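PDB 5OCR: kappa-carrageenase from Zobellia galactanivorans, which probably hydrolyses the red-algal polysaccharide kappa-carrageenan, this chain being the family 16 glycoside hydrolase part of a longer protein. Local coordinates for residues M233-S238 / D278-W283. Residues are numbered along the deposited sequence; the frame is centred on the assembly and turned at random.
With MG (magnesium ion), chain F.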
loop_
_atom_site.group_PDB
_atom_site.type_symbol
_atom_site.label_atom_id
_atom_site.label_comp_id
_atom_site.label_asym_id
_atom_site.label_seq_id
_atom_site.Cartn_x
_atom_site.Cartn_y
_atom_site.Cartn_z
ATOM N N MET A 233 -13.688 1.396 -0.748
ATOM C CA MET A 233 -12.287 1.071 -1.100
ATOM C C MET A 233 -11.999 -0.388 -0.801
ATOM O O MET A 233 -12.523 -0.955 0.183
ATOM C CB MET A 233 -11.362 1.903 -0.185
ATOM C CG MET A 233 -11.424 3.405 -0.654
ATOM S SD MET A 233 -10.511 4.463 0.507
ATOM C CE MET A 233 -11.530 4.415 1.941
ATOM N N ASN A 234 -11.126 -0.973 -1.616
ATOM C CA ASN A 234 -10.637 -2.350 -1.431
ATOM C C ASN A 234 -9.410 -2.369 -0.559
ATOM O O ASN A 234 -8.628 -1.404 -0.562
ATOM C CB ASN A 234 -10.315 -3.037 -2.738
ATOM C CG ASN A 234 -11.501 -3.047 -3.693
ATOM O OD1 ASN A 234 -11.773 -2.050 -4.363
ATOM N ND2 ASN A 234 -12.178 -4.150 -3.758
ATOM N N VAL A 235 -9.370 -3.408 0.278
ATOM C CA VAL A 235 -8.279 -3.522 1.325
ATOM C C VAL A 235 -7.082 -4.211 0.675
ATOM O O VAL A 235 -7.227 -5.297 0.127
ATOM C CB VAL A 235 -8.725 -4.320 2.586
ATOM C CG1 VAL A 235 -7.524 -4.493 3.595
ATOM C CG2 VAL A 235 -9.919 -3.597 3.199
ATOM N N THR A 236 -5.891 -3.568 0.698
ATOM C CA THR A 236 -4.781 -3.999 -0.239
ATOM C C THR A 236 -3.479 -4.172 0.490
ATOM O O THR A 236 -3.109 -3.269 1.217
ATOM C CB THR A 236 -4.643 -3.028 -1.401
ATOM O OG1 THR A 236 -5.989 -2.824 -1.966
ATOM C CG2 THR A 236 -3.715 -3.676 -2.518
ATOM N N LEU A 237 -2.804 -5.306 0.294
ATOM C CA LEU A 237 -1.379 -5.430 0.726
ATOM C C LEU A 237 -0.581 -5.735 -0.538
ATOM O O LEU A 237 -0.914 -6.706 -1.282
ATOM C CB LEU A 237 -1.282 -6.619 1.673
ATOM C CG LEU A 237 -2.001 -6.529 3.021
ATOM C CD1 LEU A 237 -2.400 -7.941 3.528
ATOM C CD2 LEU A 237 -1.095 -5.797 3.985
ATOM N N SER A 238 0.447 -4.943 -0.812
ATOM C CA SER A 238 1.192 -5.230 -2.051
ATOM C C SER A 238 2.652 -4.790 -1.895
ATOM O O SER A 238 2.985 -3.937 -1.056
ATOM C CB SER A 238 0.508 -4.527 -3.181
ATOM O OG SER A 238 0.544 -3.101 -2.997
ATOM N N ASP A 278 1.809 -11.191 8.695
ATOM C CA ASP A 278 1.299 -12.162 9.638
ATOM C C ASP A 278 -0.201 -12.119 9.666
ATOM O O ASP A 278 -0.834 -13.178 9.766
ATOM C CB ASP A 278 1.933 -11.842 11.029
ATOM C CG ASP A 278 1.664 -12.948 12.111
ATOM O OD1 ASP A 278 1.287 -14.063 11.776
ATOM O OD2 ASP A 278 1.741 -12.606 13.292
ATOM N N TYR A 279 -0.829 -10.971 9.583
ATOM C CA TYR A 279 -2.322 -10.951 9.495
ATOM C C TYR A 279 -2.759 -9.627 8.887
ATOM O O TYR A 279 -1.983 -8.646 8.851
ATOM C CB TYR A 279 -2.969 -11.146 10.892
ATOM C CG TYR A 279 -2.757 -10.007 11.883
ATOM C CD1 TYR A 279 -3.332 -8.721 11.712
ATOM C CD2 TYR A 279 -1.979 -10.237 13.005
ATOM C CE1 TYR A 279 -3.128 -7.716 12.659
ATOM C CE2 TYR A 279 -1.738 -9.233 13.934
ATOM C CZ TYR A 279 -2.332 -7.971 13.764
ATOM O OH TYR A 279 -2.153 -6.973 14.694
ATOM N N VAL A 280 -4.011 -9.640 8.428
ATOM C CA VAL A 280 -4.732 -8.422 8.108
ATOM C C VAL A 280 -6.054 -8.545 8.767
ATOM O O VAL A 280 -6.715 -9.631 8.732
ATOM C CB VAL A 280 -4.817 -8.140 6.611
ATOM C CG1 VAL A 280 -5.463 -9.347 5.842
ATOM C CG2 VAL A 280 -5.604 -6.821 6.378
ATOM N N ARG A 281 -6.486 -7.462 9.392
ATOM C CA ARG A 281 -7.768 -7.479 10.128
ATOM C C ARG A 281 -8.536 -6.182 9.836
ATOM O O ARG A 281 -7.973 -5.084 9.818
ATOM C CB ARG A 281 -7.565 -7.623 11.632
ATOM C CG ARG A 281 -6.909 -8.939 12.031
ATOM C CD ARG A 281 -6.527 -8.876 13.521
ATOM N NE ARG A 281 -5.840 -10.138 13.852
ATOM C CZ ARG A 281 -5.015 -10.337 14.900
ATOM N NH1 ARG A 281 -4.794 -9.389 15.839
ATOM N NH2 ARG A 281 -4.447 -11.527 15.060
ATOM N N VAL A 282 -9.836 -6.322 9.593
ATOM C CA VAL A 282 -10.695 -5.166 9.324
ATOM C C VAL A 282 -11.873 -5.251 10.321
ATOM O O VAL A 282 -12.414 -6.373 10.554
ATOM C CB VAL A 282 -11.213 -5.199 7.905
ATOM C CG1 VAL A 282 -12.128 -3.985 7.643
ATOM C CG2 VAL A 282 -10.044 -5.136 6.959
ATOM N N TRP A 283 -12.246 -4.117 10.880
ATOM C CA TRP A 283 -13.418 -4.046 11.754
ATOM C C TRP A 283 -14.315 -2.933 11.295
ATOM O O TRP A 283 -13.859 -1.967 10.669
ATOM C CB TRP A 283 -13.072 -3.733 13.216
ATOM C CG TRP A 283 -12.201 -4.728 13.948
ATOM C CD1 TRP A 283 -12.605 -5.695 14.874
ATOM C CD2 TRP A 283 -10.762 -4.845 13.834
ATOM N NE1 TRP A 283 -11.510 -6.388 15.375
ATOM C CE2 TRP A 283 -10.357 -5.921 14.761
ATOM C CE3 TRP A 283 -9.754 -4.128 13.104
ATOM C CZ2 TRP A 283 -9.013 -6.257 14.968
ATOM C CZ3 TRP A 283 -8.445 -4.497 13.303
ATOM C CH2 TRP A 283 -8.071 -5.501 14.206
HETATM MG MG MG F . -0.585 -15.346 10.730
HETATM O O HOH W 1 -0.866 -17.233 12.198
#
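Val-235 holds CG1 trans to its own amide nitrogen (chi1 176°), which leaves CG2 trans to the carbonyl carbon, and this fork sends one methyl to each of two valines on strand 279-283. CG1 of Val-235 lies 4.1 Å from CG2 of Val-280, while CG2 of Val-235 lies 4.1 Å from CG2 of Val-282. In each pair the side chains pass alongside one another in opposite directions instead of meeting head-on. Val-280, with chi1 at 56°, sets CG1 between the backbone nitrogen and the carbonyl carbon, beside CD1 of Leu-237; the same methyl of Leu-237 comes to 3.9 Å from CB of Val-280, a distance that this torsion does not set.

All three approaches are carbon to carbon, which makes the contact apolar, and all four residues are buried. The strand segments run antiparallel at 164° with their axes 9.5 Å apart, too far for backbone pairing; each bonds instead within its own layer. Strand 233-241, which includes 233-238, pairs with strands 86-97 and 115-122, whereas strand 273-285, which includes 279-283, pairs antiparallel with strand 100-107, whose Phe-102 also touches Val-282.

Alternation turns the neighbouring residues of strand 279-283 away from this interface. There the guanidinium of Arg-281 covers a face of the Tyr-279 ring, CZ lying 3.5 Å above the plane and over the ring centre, and NE forms a salt bridge with Glu-30. At the corner of the chain, Asp-278 grips a magnesium ion through O and OD1, with Glu-30, Gly-66 and water also bound.

Two facing layers joined by interdigitated aliphatic side chains are the hydrophobic interior of a beta-sandwich, here the beta-jellyroll of glycoside hydrolase family 16.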